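Local structure of xylose isomerase domain protein (3U0H) at residues L193-N207 and G237-V251. The protein is a TIM-barrel protein of the xylose isomerase-like family that may act as an isomerase. Sequence-based numbering, arbitrary orientation.
Sequences LAQLPPEKVVYVHIN and GLYLAGYRGPVAAEV
Gly237 sets its carbonyl against Ala194, whose CA approaches Gly237 O to 3.4 Å. The next residue, Leu238, reaches tip to tip for Val204, CD1 to CG1, while its CD2 rests on Val201. Ala241 CB packs against the carbonyl oxygens of Leu193 and Leu196, and Gly242, the C-prime residue of a Schellman motif, ends the helix beside Pro198. The Tyr243 ring swings away from its own backbone N (chi1 -176°) and lies against strand 201-206: Val204 CG2 sits over one face, 3.6 Å from the centroid, Val201 O lies at the edge, and OH donates to Pro246 O at 2.6 Å. A leucine in its place would probably uncover Val204 CG2 and leave Pro246 O without this hydroxyl donor. Pro246 CG meets the edge of Tyr203. Val247 packs on Ile206, CG1 to CG2 at 3.6 Å, before Ala248 pairs with His205 in parallel register, its N bonding to Val204 O (3.1 Å) and its O accepting from Ile206 N (2.8 Å). Glu250 CB covers a face of His205, whose ND1 is bonded to Asp179, and Glu250 O accepts a hydrogen bond from Asn207 ND2, which also bonds to Asp179. Strands 201-206 and 246-249, joined through helix 231-241, form a beta-alpha-beta crossover of the TIM barrel.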
loop_
_atom_site.group_PDB
_atom_site.type_symbol
_atom_site.label_atom_id
_atom_site.label_comp_id
_atom_site.label_asym_id
_atom_site.label_seq_id
_atom_site.Cartn_x
_atom_site.Cartn_y
_atom_site.Cartn_z
ATOM N N LEU A 193 15.390 -4.991 24.992
ATOM C CA LEU A 193 14.438 -6.015 24.644
ATOM C C LEU A 193 13.105 -5.751 25.263
ATOM O O LEU A 193 12.102 -5.984 24.618
ATOM C CB LEU A 193 14.953 -7.360 25.087
ATOM C CG LEU A 193 16.330 -7.727 24.574
ATOM C CD1 LEU A 193 16.732 -9.096 25.111
ATOM C CD2 LEU A 193 16.355 -7.722 23.050
ATOM N N ALA A 194 13.066 -5.267 26.506
ATOM C CA ALA A 194 11.796 -4.923 27.149
ATOM C C ALA A 194 10.995 -3.811 26.428
ATOM O O ALA A 194 9.779 -3.734 26.567
ATOM C CB ALA A 194 11.991 -4.529 28.624
ATOM N N GLN A 195 11.664 -2.939 25.694
ATOM C CA GLN A 195 10.977 -1.798 25.133
ATOM C C GLN A 195 10.471 -2.115 23.753
ATOM O O GLN A 195 9.902 -1.262 23.118
ATOM C CB GLN A 195 11.918 -0.604 25.175
ATOM C CG GLN A 195 11.886 0.030 26.599
ATOM C CD GLN A 195 13.204 0.675 27.036
ATOM O OE1 GLN A 195 14.125 0.824 26.220
ATOM N NE2 GLN A 195 13.319 1.027 28.330
ATOM N N LEU A 196 10.730 -3.329 23.245
ATOM C CA LEU A 196 10.172 -3.775 21.932
ATOM C C LEU A 196 8.674 -4.040 21.985
ATOM O O LEU A 196 8.211 -4.708 22.886
ATOM C CB LEU A 196 10.812 -5.059 21.440
ATOM C CG LEU A 196 12.200 -4.945 20.888
ATOM C CD1 LEU A 196 12.669 -6.349 20.598
ATOM C CD2 LEU A 196 12.209 -4.052 19.648
ATOM N N PRO A 197 7.934 -3.598 20.984
ATOM C CA PRO A 197 6.548 -4.067 20.996
ATOM C C PRO A 197 6.506 -5.581 20.791
ATOM O O PRO A 197 7.344 -6.118 20.087
ATOM C CB PRO A 197 5.893 -3.305 19.828
ATOM C CG PRO A 197 6.846 -2.148 19.544
ATOM C CD PRO A 197 8.212 -2.668 19.872
ATOM N N PRO A 198 5.566 -6.261 21.438
ATOM C CA PRO A 198 5.507 -7.716 21.527
ATOM C C PRO A 198 5.553 -8.375 20.177
ATOM O O PRO A 198 6.148 -9.446 20.024
ATOM C CB PRO A 198 4.120 -8.012 22.119
ATOM C CG PRO A 198 3.552 -6.691 22.564
ATOM C CD PRO A 198 4.501 -5.589 22.217
ATOM N N GLU A 199 4.878 -7.743 19.224
ATOM C CA GLU A 199 4.736 -8.338 17.932
ATOM C C GLU A 199 6.074 -8.263 17.190
ATOM O O GLU A 199 6.261 -8.972 16.192
ATOM C CB GLU A 199 3.630 -7.673 17.113
ATOM C CG GLU A 199 3.925 -6.227 16.693
ATOM C CD GLU A 199 3.418 -5.249 17.725
ATOM O OE1 GLU A 199 3.036 -5.747 18.825
ATOM O OE2 GLU A 199 3.349 -4.024 17.415
ATOM N N LYS A 200 7.011 -7.462 17.699
ATOM C CA LYS A 200 8.345 -7.381 17.068
ATOM C C LYS A 200 9.349 -8.454 17.517
ATOM O O LYS A 200 10.369 -8.701 16.827
ATOM C CB LYS A 200 8.921 -6.014 17.252
ATOM C CG LYS A 200 8.106 -4.962 16.557
ATOM C CD LYS A 200 8.276 -5.023 15.057
ATOM C CE LYS A 200 7.661 -3.763 14.393
ATOM N NZ LYS A 200 6.444 -4.167 13.603
ATOM N N VAL A 201 9.024 -9.157 18.610
ATOM C CA VAL A 201 9.759 -10.362 18.990
ATOM C C VAL A 201 9.077 -11.581 18.314
ATOM O O VAL A 201 8.022 -12.102 18.794
ATOM C CB VAL A 201 9.840 -10.547 20.504
ATOM C CG1 VAL A 201 10.826 -11.671 20.823
ATOM C CG2 VAL A 201 10.251 -9.264 21.202
ATOM N N VAL A 202 9.660 -11.995 17.184
ATOM C CA VAL A 202 9.068 -12.997 16.311
ATOM C C VAL A 202 9.499 -14.386 16.775
ATOM O O VAL A 202 8.695 -15.294 16.770
ATOM C CB VAL A 202 9.493 -12.751 14.841
ATOM C CG1 VAL A 202 8.924 -13.819 13.895
ATOM C CG2 VAL A 202 9.045 -11.341 14.365
ATOM N N TYR A 203 10.784 -14.557 17.127
ATOM C CA TYR A 203 11.306 -15.840 17.489
ATOM C C TYR A 203 12.594 -15.604 18.272
ATOM O O TYR A 203 13.200 -14.558 18.182
ATOM C CB TYR A 203 11.492 -16.698 16.206
ATOM C CG TYR A 203 11.922 -18.168 16.363
ATOM C CD1 TYR A 203 11.274 -19.016 17.251
ATOM C CD2 TYR A 203 12.951 -18.706 15.576
ATOM C CE1 TYR A 203 11.679 -20.334 17.399
ATOM C CE2 TYR A 203 13.339 -20.054 15.680
ATOM C CZ TYR A 203 12.703 -20.851 16.598
ATOM O OH TYR A 203 13.064 -22.177 16.750
ATOM N N VAL A 204 12.959 -16.566 19.097
ATOM C CA VAL A 204 13.986 -16.354 20.080
ATOM C C VAL A 204 14.953 -17.519 20.086
ATOM O O VAL A 204 14.538 -18.689 20.005
ATOM C CB VAL A 204 13.349 -16.172 21.465
ATOM C CG1 VAL A 204 14.429 -16.089 22.538
ATOM C CG2 VAL A 204 12.459 -14.925 21.430
ATOM N N HIS A 205 16.249 -17.206 20.106
ATOM C CA HIS A 205 17.273 -18.213 20.324
ATOM C C HIS A 205 17.953 -17.953 21.638
ATOM O O HIS A 205 18.240 -16.794 21.985
ATOM C CB HIS A 205 18.364 -18.164 19.261
ATOM C CG HIS A 205 17.957 -18.612 17.877
ATOM N ND1 HIS A 205 18.707 -18.319 16.791
ATOM C CD2 HIS A 205 16.879 -19.335 17.420
ATOM C CE1 HIS A 205 18.141 -18.855 15.694
ATOM N NE2 HIS A 205 17.010 -19.458 16.078
ATOM N N ILE A 206 18.293 -19.057 22.322
ATOM C CA ILE A 206 19.115 -19.055 23.524
ATOM C C ILE A 206 20.393 -19.973 23.412
ATOM O O ILE A 206 20.417 -20.917 22.649
ATOM C CB ILE A 206 18.185 -19.397 24.722
ATOM C CG1 ILE A 206 18.799 -18.919 26.033
ATOM C CG2 ILE A 206 17.785 -20.862 24.712
ATOM C CD1 ILE A 206 17.822 -18.767 27.181
ATOM N N ASN A 207 21.451 -19.663 24.174
ATOM C CA ASN A 207 22.803 -20.300 24.068
ATOM C C ASN A 207 23.700 -19.534 25.031
ATOM O O ASN A 207 23.207 -18.669 25.780
ATOM C CB ASN A 207 23.374 -20.238 22.623
ATOM C CG ASN A 207 23.115 -18.885 21.995
ATOM O OD1 ASN A 207 23.550 -17.866 22.558
ATOM N ND2 ASN A 207 22.289 -18.848 20.942
ATOM N N GLY A 237 13.544 -9.754 29.845
ATOM C CA GLY A 237 13.290 -8.634 28.964
ATOM C C GLY A 237 12.312 -9.050 27.882
ATOM O O GLY A 237 11.439 -8.317 27.572
ATOM N N LEU A 238 12.493 -10.245 27.331
ATOM C CA LEU A 238 11.666 -10.711 26.260
ATOM C C LEU A 238 10.271 -10.900 26.835
ATOM O O LEU A 238 9.292 -10.400 26.235
ATOM C CB LEU A 238 12.245 -12.017 25.660
ATOM C CG LEU A 238 13.518 -11.691 24.870
ATOM C CD1 LEU A 238 14.333 -12.917 24.487
ATOM C CD2 LEU A 238 13.116 -10.821 23.674
ATOM N N TYR A 239 10.202 -11.540 28.023
ATOM C CA TYR A 239 8.945 -11.702 28.730
ATOM C C TYR A 239 8.212 -10.372 28.976
ATOM O O TYR A 239 6.999 -10.324 28.789
ATOM C CB TYR A 239 9.079 -12.474 30.055
ATOM C CG TYR A 239 7.731 -12.907 30.662
ATOM C CD1 TYR A 239 7.072 -14.060 30.229
ATOM C CD2 TYR A 239 7.119 -12.161 31.655
ATOM C CE1 TYR A 239 5.843 -14.440 30.780
ATOM C CE2 TYR A 239 5.890 -12.528 32.213
ATOM C CZ TYR A 239 5.261 -13.657 31.773
ATOM O OH TYR A 239 4.055 -14.004 32.317
ATOM N N LEU A 240 8.902 -9.314 29.395
ATOM C CA LEU A 240 8.203 -8.017 29.653
ATOM C C LEU A 240 7.799 -7.325 28.319
ATOM O O LEU A 240 6.781 -6.646 28.231
ATOM C CB LEU A 240 9.060 -7.073 30.482
ATOM C CG LEU A 240 9.342 -7.470 31.920
ATOM C CD1 LEU A 240 10.545 -6.640 32.391
ATOM C CD2 LEU A 240 8.112 -7.279 32.828
ATOM N N ALA A 241 8.585 -7.531 27.270
ATOM C CA ALA A 241 8.119 -7.205 25.920
ATOM C C ALA A 241 6.756 -7.774 25.630
ATOM O O ALA A 241 5.976 -7.130 24.960
ATOM C CB ALA A 241 9.087 -7.706 24.894
ATOM N N GLY A 242 6.502 -9.009 26.084
ATOM C CA GLY A 242 5.272 -9.723 25.829
ATOM C C GLY A 242 5.448 -10.943 24.932
ATOM O O GLY A 242 4.508 -11.423 24.342
ATOM N N TYR A 243 6.649 -11.473 24.817
ATOM C CA TYR A 243 6.849 -12.692 24.021
ATOM C C TYR A 243 6.333 -13.935 24.755
ATOM O O TYR A 243 6.606 -14.104 25.935
ATOM C CB TYR A 243 8.316 -12.867 23.753
ATOM C CG TYR A 243 8.611 -14.039 22.874
ATOM C CD1 TYR A 243 8.323 -13.974 21.526
ATOM C CD2 TYR A 243 9.201 -15.204 23.388
ATOM C CE1 TYR A 243 8.590 -15.037 20.702
ATOM C CE2 TYR A 243 9.472 -16.303 22.567
ATOM C CZ TYR A 243 9.177 -16.208 21.215
ATOM O OH TYR A 243 9.419 -17.247 20.331
ATOM N N ARG A 244 5.576 -14.772 24.052
ATOM C CA ARG A 244 4.933 -15.937 24.653
ATOM C C ARG A 244 5.005 -17.124 23.701
ATOM O O ARG A 244 3.955 -17.690 23.349
ATOM C CB ARG A 244 3.424 -15.679 24.942
ATOM C CG ARG A 244 3.125 -14.528 25.883
ATOM C CD ARG A 244 3.594 -14.808 27.298
ATOM N NE ARG A 244 3.236 -13.726 28.215
ATOM C CZ ARG A 244 3.989 -12.676 28.526
ATOM N NH1 ARG A 244 5.226 -12.510 27.974
ATOM N NH2 ARG A 244 3.481 -11.742 29.383
ATOM N N GLY A 245 6.197 -17.504 23.277
ATOM C CA GLY A 245 6.335 -18.630 22.381
ATOM C C GLY A 245 7.624 -19.382 22.618
ATOM O O GLY A 245 8.145 -19.409 23.731
ATOM N N PRO A 246 8.127 -20.045 21.571
ATOM C CA PRO A 246 9.252 -20.949 21.715
ATOM C C PRO A 246 10.572 -20.255 21.820
ATOM O O PRO A 246 10.828 -19.219 21.147
ATOM C CB PRO A 246 9.227 -21.751 20.404
ATOM C CG PRO A 246 8.501 -20.873 19.434
ATOM C CD PRO A 246 7.428 -20.274 20.294
ATOM N N VAL A 247 11.404 -20.845 22.646
ATOM C CA VAL A 247 12.785 -20.429 22.823
ATOM C C VAL A 247 13.678 -21.594 22.456
ATOM O O VAL A 247 13.758 -22.598 23.186
ATOM C CB VAL A 247 12.997 -20.036 24.277
ATOM C CG1 VAL A 247 14.422 -19.642 24.553
ATOM C CG2 VAL A 247 11.996 -18.937 24.678
ATOM N N ALA A 248 14.373 -21.456 21.327
ATOM C CA ALA A 248 15.198 -22.552 20.807
ATOM C C ALA A 248 16.647 -22.435 21.184
ATOM O O ALA A 248 17.239 -21.363 21.053
ATOM C CB ALA A 248 15.081 -22.622 19.316
ATOM N N ALA A 249 17.235 -23.541 21.631
ATOM C CA ALA A 249 18.667 -23.574 21.931
ATOM C C ALA A 249 19.453 -23.842 20.645
ATOM O O ALA A 249 19.771 -25.004 20.337
ATOM C CB ALA A 249 18.969 -24.624 22.970
ATOM N N GLU A 250 19.719 -22.780 19.881
ATOM C CA GLU A 250 20.632 -22.830 18.698
ATOM C C GLU A 250 22.080 -22.746 19.200
ATOM O O GLU A 250 22.562 -21.655 19.547
ATOM C CB GLU A 250 20.359 -21.720 17.655
ATOM C CG GLU A 250 21.224 -21.878 16.360
ATOM C CD GLU A 250 20.992 -20.841 15.252
ATOM O OE1 GLU A 250 21.291 -19.630 15.420
ATOM O OE2 GLU A 250 20.550 -21.251 14.154
ATOM N N VAL A 251 22.750 -23.903 19.266
ATOM C CA VAL A 251 24.119 -23.983 19.776
ATOM C C VAL A 251 25.038 -24.379 18.632
ATOM O O VAL A 251 25.412 -25.538 18.526
ATOM C CB VAL A 251 24.220 -24.922 20.987
ATOM C CG1 VAL A 251 25.653 -25.018 21.470
ATOM C CG2 VAL A 251 23.322 -24.398 22.113
#